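Local coordinates for uncharacterized protein (Bacteroides uniformis ATCC 8492, PDB 4Q68) that probably acts as an N-acetylmuramoyl-L-alanine amidase of the NlpC/P60 superfamily, cutting the bond between the glycan and peptide parts of bacterial cell-wall fragments, at residues Ile95-Gly98 / Val99-Phe103; Ser119-Tyr122 / Met123-Pro127; Ser136-Asn139 / Val140-Lys144; Thr181-Pro184 / Gly185-Val188; Lys225-Asn228 / Lys229-Gly232. All coordinates share one frame; numbering follows the deposited sequence. Where two conformers were deposited one is given.

Contact 1. Residues Ile95-Gly98 / Val99-Phe103; sequences INNG and VRNGF
F103 lays one face of its ring over the backbone of G98, whose CA stands 3.6 Å from the centroid of the F103 ring in a CH-pi contact, displaced somewhat toward the rim. The phenyl group reaches this place because CG lies between its own backbone N and carbonyl carbon (chi1 62°), which folds the ring back along the helix. At the ring's edge, 3.7 Å from CZ of F103, stands ND2 of N97; the amide is turned steeply against the ring, with 75° between the planes. This approach is possible because the helix, 91-100, ends in a Schellman motif, a classical C-terminal cap. F103 N bonds to G98 O at 2.9 Å and G102 N to V99 O at 3.2 Å, while G102 supplies the positive phi of the C-prime position. On the helix itself, N101 grips N97 O twice: its backbone N and its ND2, the latter at 3.1 Å from N97 O, come from opposite faces of the carbonyl plane. R100, bent at chi3 (62°), swings its guanidinium back so that N97 CA lies over one face. The polar ends look to another part of the chain: R100 NH2 forms a salt bridge with D78, N101 ND2 also bonds to D78, and the amide of N97 joins K73 O to D78 N.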
# COMPACT_ATOMS: atom_id res chain seq x y z
N ILE A 95 3.42 3.54 -5.55
CA ILE A 95 4.85 3.35 -5.40
C ILE A 95 5.59 4.33 -6.31
O ILE A 95 6.52 5.01 -5.86
CB ILE A 95 5.23 1.90 -5.74
CG1 ILE A 95 4.70 0.95 -4.66
CG2 ILE A 95 6.77 1.77 -5.89
CD1 ILE A 95 4.72 -0.51 -5.06
N ASN A 96 5.21 4.41 -7.57
CA ASN A 96 5.89 5.30 -8.50
C ASN A 96 5.84 6.75 -8.01
O ASN A 96 6.81 7.48 -8.14
CB ASN A 96 5.28 5.21 -9.90
CG ASN A 96 5.50 3.88 -10.55
OD1 ASN A 96 6.33 3.10 -10.10
ND2 ASN A 96 4.76 3.62 -11.61
N ASN A 97 4.70 7.16 -7.47
CA ASN A 97 4.56 8.50 -6.92
C ASN A 97 5.57 8.75 -5.80
O ASN A 97 6.20 9.80 -5.76
CB ASN A 97 3.13 8.68 -6.41
CG ASN A 97 2.88 10.02 -5.77
OD1 ASN A 97 2.96 11.06 -6.41
ND2 ASN A 97 2.58 10.00 -4.48
N GLY A 98 5.72 7.80 -4.89
CA GLY A 98 6.67 7.95 -3.81
C GLY A 98 8.11 7.93 -4.26
O GLY A 98 8.93 8.67 -3.74
N VAL A 99 8.43 7.08 -5.23
CA VAL A 99 9.78 7.04 -5.77
C VAL A 99 10.10 8.36 -6.49
O VAL A 99 11.12 9.00 -6.23
CB VAL A 99 9.98 5.82 -6.69
CG1 VAL A 99 11.31 5.91 -7.44
CG2 VAL A 99 9.90 4.54 -5.88
N ARG A 100 9.20 8.79 -7.38
CA ARG A 100 9.41 10.00 -8.17
C ARG A 100 9.56 11.22 -7.27
O ARG A 100 10.35 12.10 -7.54
CB ARG A 100 8.20 10.20 -9.11
CG ARG A 100 8.28 11.41 -10.00
CD ARG A 100 7.15 11.47 -11.02
NE ARG A 100 5.82 11.57 -10.41
CZ ARG A 100 4.98 10.56 -10.25
NH1 ARG A 100 5.28 9.33 -10.64
NH2 ARG A 100 3.81 10.78 -9.68
N ASN A 101 8.78 11.28 -6.19
CA ASN A 101 8.74 12.43 -5.31
C ASN A 101 9.61 12.29 -4.07
O ASN A 101 9.59 13.15 -3.18
CB ASN A 101 7.28 12.77 -4.98
CG ASN A 101 6.56 13.34 -6.18
OD1 ASN A 101 6.94 14.38 -6.69
ND2 ASN A 101 5.56 12.65 -6.67
N GLY A 102 10.45 11.27 -4.05
CA GLY A 102 11.57 11.21 -3.13
C GLY A 102 11.32 10.66 -1.75
O GLY A 102 12.22 10.73 -0.91
N PHE A 103 10.13 10.12 -1.48
CA PHE A 103 9.83 9.63 -0.14
C PHE A 103 9.69 8.12 -0.01
O PHE A 103 9.45 7.63 1.09
CB PHE A 103 8.63 10.38 0.48
CG PHE A 103 7.33 10.22 -0.28
CD1 PHE A 103 6.51 9.12 -0.08
CD2 PHE A 103 6.91 11.19 -1.17
CE1 PHE A 103 5.32 8.98 -0.76
CE2 PHE A 103 5.71 11.06 -1.84
CZ PHE A 103 4.92 9.95 -1.63

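Contact 2. Residues Ser119-Tyr122 / Met123-Pro127; sequences SISY and MSSHP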
# COMPACT_ATOMS: atom_id res chain seq x y z
N SER A 119 0.18 -5.75 -15.55
CA SER A 119 -1.01 -5.82 -16.37
C SER A 119 -2.16 -5.31 -15.49
O SER A 119 -2.69 -6.06 -14.67
CB SER A 119 -1.20 -7.27 -16.84
OG SER A 119 -2.39 -7.41 -17.58
N ILE A 120 -2.47 -4.04 -15.65
CA ILE A 120 -3.40 -3.35 -14.76
C ILE A 120 -4.58 -2.84 -15.56
O ILE A 120 -4.43 -2.09 -16.51
CB ILE A 120 -2.67 -2.23 -13.99
CG1 ILE A 120 -1.60 -2.83 -13.05
CG2 ILE A 120 -3.66 -1.40 -13.20
CD1 ILE A 120 -0.69 -1.80 -12.37
N SER A 121 -5.76 -3.28 -15.15
CA SER A 121 -7.01 -2.96 -15.84
C SER A 121 -8.27 -3.23 -15.01
O SER A 121 -9.37 -3.09 -15.53
CB SER A 121 -7.12 -3.74 -17.15
OG SER A 121 -7.17 -5.12 -16.89
N TYR A 122 -8.14 -3.63 -13.74
CA TYR A 122 -9.30 -4.14 -12.99
C TYR A 122 -10.43 -3.12 -12.87
O TYR A 122 -11.60 -3.45 -13.05
CB TYR A 122 -8.85 -4.60 -11.61
CG TYR A 122 -9.90 -5.32 -10.84
CD1 TYR A 122 -10.81 -4.64 -10.06
CD2 TYR A 122 -9.99 -6.71 -10.87
CE1 TYR A 122 -11.79 -5.31 -9.34
CE2 TYR A 122 -10.97 -7.39 -10.16
CZ TYR A 122 -11.87 -6.68 -9.40
OH TYR A 122 -12.85 -7.32 -8.67
N MSE A 123 -10.09 -1.88 -12.52
CA MSE A 123 -11.12 -0.91 -12.22
C MSE A 123 -11.95 -0.54 -13.44
O MSE A 123 -13.18 -0.55 -13.38
CB MSE A 123 -10.51 0.33 -11.58
CG MSE A 123 -9.85 0.04 -10.25
SE MSE A 123 -9.01 1.59 -9.44
CE MSE A 123 -10.59 2.50 -8.82
N SER A 124 -11.31 -0.22 -14.55
CA SER A 124 -12.07 0.11 -15.75
C SER A 124 -12.81 -1.10 -16.30
O SER A 124 -13.84 -0.96 -16.94
CB SER A 124 -11.22 0.72 -16.85
OG SER A 124 -10.38 -0.24 -17.43
N SER A 125 -12.29 -2.30 -16.05
CA SER A 125 -12.94 -3.54 -16.48
C SER A 125 -14.18 -3.87 -15.67
O SER A 125 -15.05 -4.60 -16.13
CB SER A 125 -11.96 -4.72 -16.37
OG SER A 125 -10.92 -4.60 -17.33
N HIS A 126 -14.23 -3.36 -14.44
CA HIS A 126 -15.29 -3.68 -13.49
C HIS A 126 -15.84 -2.41 -12.83
O HIS A 126 -15.83 -2.29 -11.61
CB HIS A 126 -14.76 -4.66 -12.44
CG HIS A 126 -14.27 -5.93 -13.05
ND1 HIS A 126 -15.09 -6.77 -13.77
CD2 HIS A 126 -13.04 -6.50 -13.09
CE1 HIS A 126 -14.40 -7.79 -14.22
NE2 HIS A 126 -13.16 -7.67 -13.81
N PRO A 127 -16.33 -1.47 -13.64
CA PRO A 127 -16.70 -0.16 -13.09
C PRO A 127 -17.91 -0.21 -12.15
O PRO A 127 -18.09 0.69 -11.33
CB PRO A 127 -17.01 0.66 -14.34
CG PRO A 127 -17.44 -0.36 -15.35
CD PRO A 127 -16.56 -1.54 -15.09
O HOH W 1 -9.19 -7.00 -16.95
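Y122 and H126, one helical turn apart, form an edge-to-face aromatic pair in which the imidazole presents its edge to the phenol. CD2 of H126 sits over the centre of the tyrosine ring, 3.7 Å from Y122 CE2, and the planes meet at 56°. With CG of Y122 anti to its backbone N (chi1 -171°), the ring stands where the imidazole of H126 can come over it. Hydrogen bonds centre on the carbonyl of S121, the N-cap residue. S125 N bonds to S121 O at 3.1 Å. The side chain of S125 has two conformers; in one of them OG donates to S121 O at 2.8 Å from above the carbonyl plane and accepts from a water that lies 2.8 Å from S121 OG, so both links are less certain than the backbone bond. The next bond, H126 N to Y122 O, is weak, as might be expected where the chain leaves helical geometry. This short helix, 122-125, packs beside helices 131-134 and 137-150: selenomethionine M123 touches L133, M143 and E147 as well as the attached N-acetylglucosamine, and S124 OG bonds to E147.

Contact 3. Residues Ser136-Asn139 / Val140-Lys144; sequences SPEN and VAKMK
K142 meets the carboxylate of E138 from one side of its plane: NZ stands well out of that plane above OE2, the two atoms 3.6 Å apart, which makes a long salt bridge. The amide of N139, the second flat group, is held by its two polar ends. Its OD1 accepts from a water, 2.8 Å away and off the amide plane, and that same water accepts from K142 NZ at 3.0 Å. Its ND2 bonds to Q132 O in helix 131-134, whose L133 the N139 side chain also touches. K142 therefore ties together two residues of the preceding turn, one directly and one through solvent. E138 and K142 run side by side in the same direction, both extended beyond CG; the glutamate begins with CG anti to its backbone N (chi1 -174°), which sends it along the helix toward the lysine, and K142 CE comes 3.7 Å from E138 OE2. Beneath the side chains the backbone bonds are regular: V140 N to S136 O is 3.0 Å and M143 N to N139 O 2.9 Å. Selenomethionine M143 leaves the helix on a different side, onto L133 and Y90. The first turn is closed by S136, whose OG accepts from N139 N at 2.9 Å and 158°. This is a serine N-cap at the start of helix 137-150, with an i to i+4 ion pair on its exposed side.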
# COMPACT_ATOMS: atom_id res chain seq x y z
N SER A 136 -19.76 7.37 -14.36
CA SER A 136 -18.86 8.42 -14.82
C SER A 136 -17.99 7.90 -15.94
O SER A 136 -16.86 7.45 -15.72
CB SER A 136 -17.97 8.94 -13.71
OG SER A 136 -17.06 9.91 -14.22
N PRO A 137 -18.49 8.00 -17.17
CA PRO A 137 -17.65 7.65 -18.30
C PRO A 137 -16.36 8.46 -18.33
O PRO A 137 -15.34 7.96 -18.80
CB PRO A 137 -18.54 7.95 -19.51
CG PRO A 137 -19.91 7.74 -18.98
CD PRO A 137 -19.88 8.28 -17.59
N GLU A 138 -16.38 9.69 -17.84
CA GLU A 138 -15.17 10.49 -17.81
C GLU A 138 -14.14 9.86 -16.88
O GLU A 138 -12.97 9.77 -17.23
CB GLU A 138 -15.46 11.94 -17.41
CG GLU A 138 -14.22 12.81 -17.53
CD GLU A 138 -14.47 14.27 -17.25
OE1 GLU A 138 -15.57 14.63 -16.79
OE2 GLU A 138 -13.56 15.08 -17.51
N ASN A 139 -14.57 9.47 -15.68
CA ASN A 139 -13.63 8.83 -14.76
C ASN A 139 -13.14 7.49 -15.28
O ASN A 139 -11.98 7.14 -15.09
CB ASN A 139 -14.20 8.66 -13.36
CG ASN A 139 -14.25 9.96 -12.57
OD1 ASN A 139 -13.56 10.93 -12.89
ND2 ASN A 139 -15.02 9.94 -11.47
N VAL A 140 -14.01 6.70 -15.89
CA VAL A 140 -13.58 5.44 -16.48
C VAL A 140 -12.50 5.68 -17.53
O VAL A 140 -11.49 4.97 -17.55
CB VAL A 140 -14.77 4.66 -17.06
CG1 VAL A 140 -14.31 3.50 -17.94
CG2 VAL A 140 -15.65 4.16 -15.93
N ALA A 141 -12.69 6.67 -18.40
CA ALA A 141 -11.70 6.97 -19.42
C ALA A 141 -10.38 7.41 -18.81
O ALA A 141 -9.31 7.00 -19.27
CB ALA A 141 -12.23 8.00 -20.40
N LYS A 142 -10.43 8.24 -17.77
CA LYS A 142 -9.22 8.66 -17.08
C LYS A 142 -8.50 7.45 -16.49
O LYS A 142 -7.28 7.35 -16.56
CB LYS A 142 -9.54 9.69 -16.00
CG LYS A 142 -9.87 11.06 -16.55
CD LYS A 142 -10.34 12.04 -15.49
CE LYS A 142 -10.55 13.43 -16.06
NZ LYS A 142 -10.98 14.38 -15.03
N MSE A 143 -9.26 6.53 -15.90
CA MSE A 143 -8.65 5.32 -15.35
C MSE A 143 -8.03 4.45 -16.44
O MSE A 143 -6.95 3.90 -16.23
CB MSE A 143 -9.61 4.47 -14.53
CG MSE A 143 -10.06 5.10 -13.21
SE MSE A 143 -8.62 5.80 -12.09
CE MSE A 143 -7.50 4.24 -12.04
N LYS A 144 -8.68 4.32 -17.59
CA LYS A 144 -8.09 3.53 -18.67
C LYS A 144 -6.75 4.12 -19.09
O LYS A 144 -5.80 3.38 -19.36
CB LYS A 144 -9.02 3.45 -19.88
CG LYS A 144 -10.23 2.56 -19.69
CD LYS A 144 -11.14 2.59 -20.92
CE LYS A 144 -12.34 1.69 -20.77
NZ LYS A 144 -13.28 1.82 -21.93
O HOH W 2 -13.64 13.31 -14.31

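Contact 4. Residues Thr181-Pro184 / Gly185-Val188; sequences TNTP and GLDV. With NA (sodium ion), chain C.
T183 to L186 form a type II beta turn, with P184 and the positive-phi G185 at its corners and L186 N bonded to T183 O at 3.2 Å, and the hairpin connection is closed further back by T181 N donating to D187 O at 3.3 Å. Inside this loop T181 uses both branches of its side chain. OG1, anti to the backbone N (chi1 180°), accepts from T183 N at 3.1 Å along a nearly straight path, an ST turn. CG2 is turned to the other arm, where it meets L186 CG at 4.0 Å. T183 and L186 lie alongside each other, pointing the same way, with T183 CG2 3.9 Å from L186 CB. D187 faces elsewhere, its OD2 bonded to A92 N. Three carbonyls of the loop converge on one side of a sodium ion, which sits 2.5 Å from T181 O, 2.6 Å from T183 O and 2.2 Å from L186 O. Three waters complete a roughly octahedral shell, each across the ion from one carbonyl; the water facing T181 O also takes a weak bond from G185 N. All six ligands are neutral, so the ion is probably held by the dipoles of three carbonyls and three waters, and it probably relieves the mutual repulsion of the carbonyl oxygens. T183 O serves twice, as metal ligand and as turn acceptor, so the sodium and the turn's own hydrogen bond hold the same peptide.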
# COMPACT_ATOMS: atom_id res chain seq x y z
N THR A 181 -0.51 -10.10 -6.55
CA THR A 181 -1.65 -10.98 -6.75
C THR A 181 -1.81 -11.42 -8.20
O THR A 181 -1.55 -10.67 -9.12
CB THR A 181 -2.94 -10.32 -6.27
OG1 THR A 181 -4.01 -11.23 -6.50
CG2 THR A 181 -3.23 -9.00 -6.98
N ASN A 182 -2.29 -12.65 -8.37
CA ASN A 182 -2.62 -13.17 -9.69
C ASN A 182 -4.05 -12.84 -10.15
O ASN A 182 -4.45 -13.28 -11.21
CB ASN A 182 -2.30 -14.66 -9.82
CG ASN A 182 -3.13 -15.53 -8.92
OD1 ASN A 182 -4.22 -15.16 -8.50
ND2 ASN A 182 -2.62 -16.72 -8.64
N THR A 183 -4.78 -12.03 -9.40
CA THR A 183 -6.07 -11.55 -9.88
C THR A 183 -5.86 -10.84 -11.21
O THR A 183 -5.04 -9.93 -11.30
CB THR A 183 -6.69 -10.61 -8.85
OG1 THR A 183 -7.07 -11.38 -7.71
CG2 THR A 183 -7.89 -9.87 -9.41
N PRO A 184 -6.60 -11.22 -12.26
CA PRO A 184 -6.42 -10.56 -13.55
C PRO A 184 -6.68 -9.06 -13.46
O PRO A 184 -7.70 -8.62 -12.92
CB PRO A 184 -7.43 -11.27 -14.45
CG PRO A 184 -7.50 -12.64 -13.87
CD PRO A 184 -7.44 -12.43 -12.39
N GLY A 185 -5.76 -8.29 -14.02
CA GLY A 185 -5.89 -6.85 -14.08
C GLY A 185 -5.52 -6.11 -12.81
O GLY A 185 -5.65 -4.88 -12.78
N LEU A 186 -5.05 -6.81 -11.78
CA LEU A 186 -4.73 -6.17 -10.51
C LEU A 186 -3.32 -6.55 -10.11
O LEU A 186 -2.96 -7.71 -10.16
CB LEU A 186 -5.72 -6.61 -9.43
CG LEU A 186 -5.57 -5.93 -8.08
CD1 LEU A 186 -5.77 -4.42 -8.16
CD2 LEU A 186 -6.53 -6.57 -7.09
N ASP A 187 -2.54 -5.57 -9.67
CA ASP A 187 -1.14 -5.79 -9.33
C ASP A 187 -0.90 -6.21 -7.88
O ASP A 187 -0.06 -7.06 -7.61
CB ASP A 187 -0.30 -4.55 -9.66
CG ASP A 187 -0.78 -3.29 -8.98
OD1 ASP A 187 -2.00 -3.05 -8.96
OD2 ASP A 187 0.10 -2.55 -8.47
N VAL A 188 -1.62 -5.58 -6.96
CA VAL A 188 -1.42 -5.73 -5.52
C VAL A 188 -2.78 -5.89 -4.85
O VAL A 188 -3.73 -5.22 -5.23
CB VAL A 188 -0.67 -4.51 -4.95
CG1 VAL A 188 -0.77 -4.42 -3.43
CG2 VAL A 188 0.76 -4.51 -5.41
NA NA C . -2.49 -9.62 -11.19
O HOH W 3 -2.63 -8.48 -13.41
O HOH W 4 -1.90 -11.54 -12.53
O HOH W 5 -0.23 -8.92 -11.68

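Contact 5. Residues Lys225-Asn228 / Lys229-Gly232; sequences KDNN and KWTG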
# COMPACT_ATOMS: atom_id res chain seq x y z
N LYS A 225 1.60 -18.19 1.65
CA LYS A 225 1.33 -19.59 1.33
C LYS A 225 -0.18 -19.88 1.39
O LYS A 225 -0.70 -20.65 0.58
CB LYS A 225 2.10 -20.48 2.31
CG LYS A 225 2.23 -21.94 1.92
CD LYS A 225 3.22 -22.66 2.84
CE LYS A 225 3.29 -24.16 2.55
NZ LYS A 225 4.53 -24.77 3.09
N ASP A 226 -0.85 -19.29 2.37
CA ASP A 226 -2.26 -19.58 2.62
C ASP A 226 -3.26 -18.98 1.65
O ASP A 226 -4.44 -19.30 1.71
CB ASP A 226 -2.64 -19.10 4.03
CG ASP A 226 -1.97 -19.91 5.13
OD1 ASP A 226 -1.46 -21.03 4.86
OD2 ASP A 226 -1.94 -19.41 6.27
N ASN A 227 -2.81 -18.09 0.76
CA ASN A 227 -3.68 -17.51 -0.25
C ASN A 227 -3.11 -17.81 -1.62
O ASN A 227 -2.07 -17.28 -1.99
CB ASN A 227 -3.86 -16.00 -0.05
CG ASN A 227 -4.96 -15.44 -0.93
OD1 ASN A 227 -5.18 -15.90 -2.05
ND2 ASN A 227 -5.66 -14.43 -0.43
N ASN A 228 -3.81 -18.65 -2.37
CA ASN A 228 -3.31 -19.07 -3.68
C ASN A 228 -3.21 -17.93 -4.68
O ASN A 228 -2.51 -18.05 -5.69
CB ASN A 228 -4.15 -20.23 -4.25
CG ASN A 228 -5.65 -19.97 -4.17
OD1 ASN A 228 -6.11 -18.84 -4.06
ND2 ASN A 228 -6.43 -21.05 -4.23
N LYS A 229 -3.90 -16.82 -4.40
CA LYS A 229 -3.82 -15.67 -5.29
C LYS A 229 -2.64 -14.76 -4.99
O LYS A 229 -2.26 -13.97 -5.83
CB LYS A 229 -5.08 -14.85 -5.22
CG LYS A 229 -6.27 -15.60 -5.75
CD LYS A 229 -7.49 -14.74 -5.81
CE LYS A 229 -8.70 -15.56 -6.22
NZ LYS A 229 -9.89 -14.70 -6.32
N TRP A 230 -2.08 -14.86 -3.79
CA TRP A 230 -0.98 -14.00 -3.39
C TRP A 230 0.32 -14.60 -3.88
O TRP A 230 0.68 -15.68 -3.50
CB TRP A 230 -1.00 -13.81 -1.88
CG TRP A 230 -2.13 -12.98 -1.41
CD1 TRP A 230 -3.10 -12.38 -2.17
CD2 TRP A 230 -2.40 -12.62 -0.06
NE1 TRP A 230 -3.94 -11.66 -1.37
CE2 TRP A 230 -3.54 -11.78 -0.07
CE3 TRP A 230 -1.80 -12.90 1.16
CZ2 TRP A 230 -4.07 -11.24 1.09
CZ3 TRP A 230 -2.33 -12.36 2.30
CH2 TRP A 230 -3.45 -11.54 2.26
N THR A 231 1.01 -13.89 -4.75
CA THR A 231 2.14 -14.46 -5.46
C THR A 231 3.49 -14.07 -4.88
O THR A 231 4.50 -14.70 -5.22
CB THR A 231 2.10 -14.03 -6.92
OG1 THR A 231 2.03 -12.61 -6.97
CG2 THR A 231 0.91 -14.64 -7.64
N GLY A 232 3.54 -13.04 -4.04
CA GLY A 232 4.82 -12.52 -3.61
C GLY A 232 4.65 -11.15 -3.02
O GLY A 232 3.54 -10.77 -2.64
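N227 rises from the backbone straight onto the indole of W230: CB, CG and ND2 lie along the indole while OD1 turns to the backbone. CB is the first to touch: it lies over the face of the indole, 3.9 Å from the centroid of the W230 five-membered ring, in a CH-pi contact. CG, placed anti to the backbone N (chi1 -170°), carries the amide outward over the same ring, 3.8 Å from CG of W230. Beyond it the amide forks. ND2 continues over the indole toward the rim, 3.4 Å from W230 CE2, with the amide lying almost flat on the ring, the two planes only 19° apart. OD1 takes the other direction and accepts from K229 N at 2.8 Å, the N-H pointing reasonably well at it (153°); it also brushes K229 CB at 3.3 Å. A side-chain oxygen that accepts from the backbone N two residues on makes an Asx turn, and here it is superposed on a type I beta turn from N227 to W230, in which W230 N bonds to N227 O at 3.0 Å. The turn carries the chain out of helix 220-225 and into strand 230-238. W230 also meets the ring of H190, and its carbonyl O accepts from K160 NZ. Chemically, the bond from K229 N fixes the rotation of the N227 amide and so keeps it flat over the indole. ND2 and W230 NE1, both donors, do not bond to each other, which leaves dispersion and the pi face as the likely source of attraction.

Overall arrangement
All five contacts are local and follow one another along the chain, so none nests within or crosses another. Contact 1 ends helix 91-100, from which the chain passes into strand 104-106. Contact 2 spans the short helix 122-125, and contact 3 starts helix 137-150; the two touch where S124 packs on K144 and P127 on V140. Contact 4 closes the connection between antiparallel strands 176-181 and 188-197, and it receives contact 2 at G185 O, which lies 2.9 Å from both S121 N and Y122 N. Contact 5 leads into strand 230-238 and meets contact 4 through N182 N and K229 O. Contacts 3, 2, 4 and 5 thus form a touching series from the helical part to the main sheet, with contact 1 standing apart.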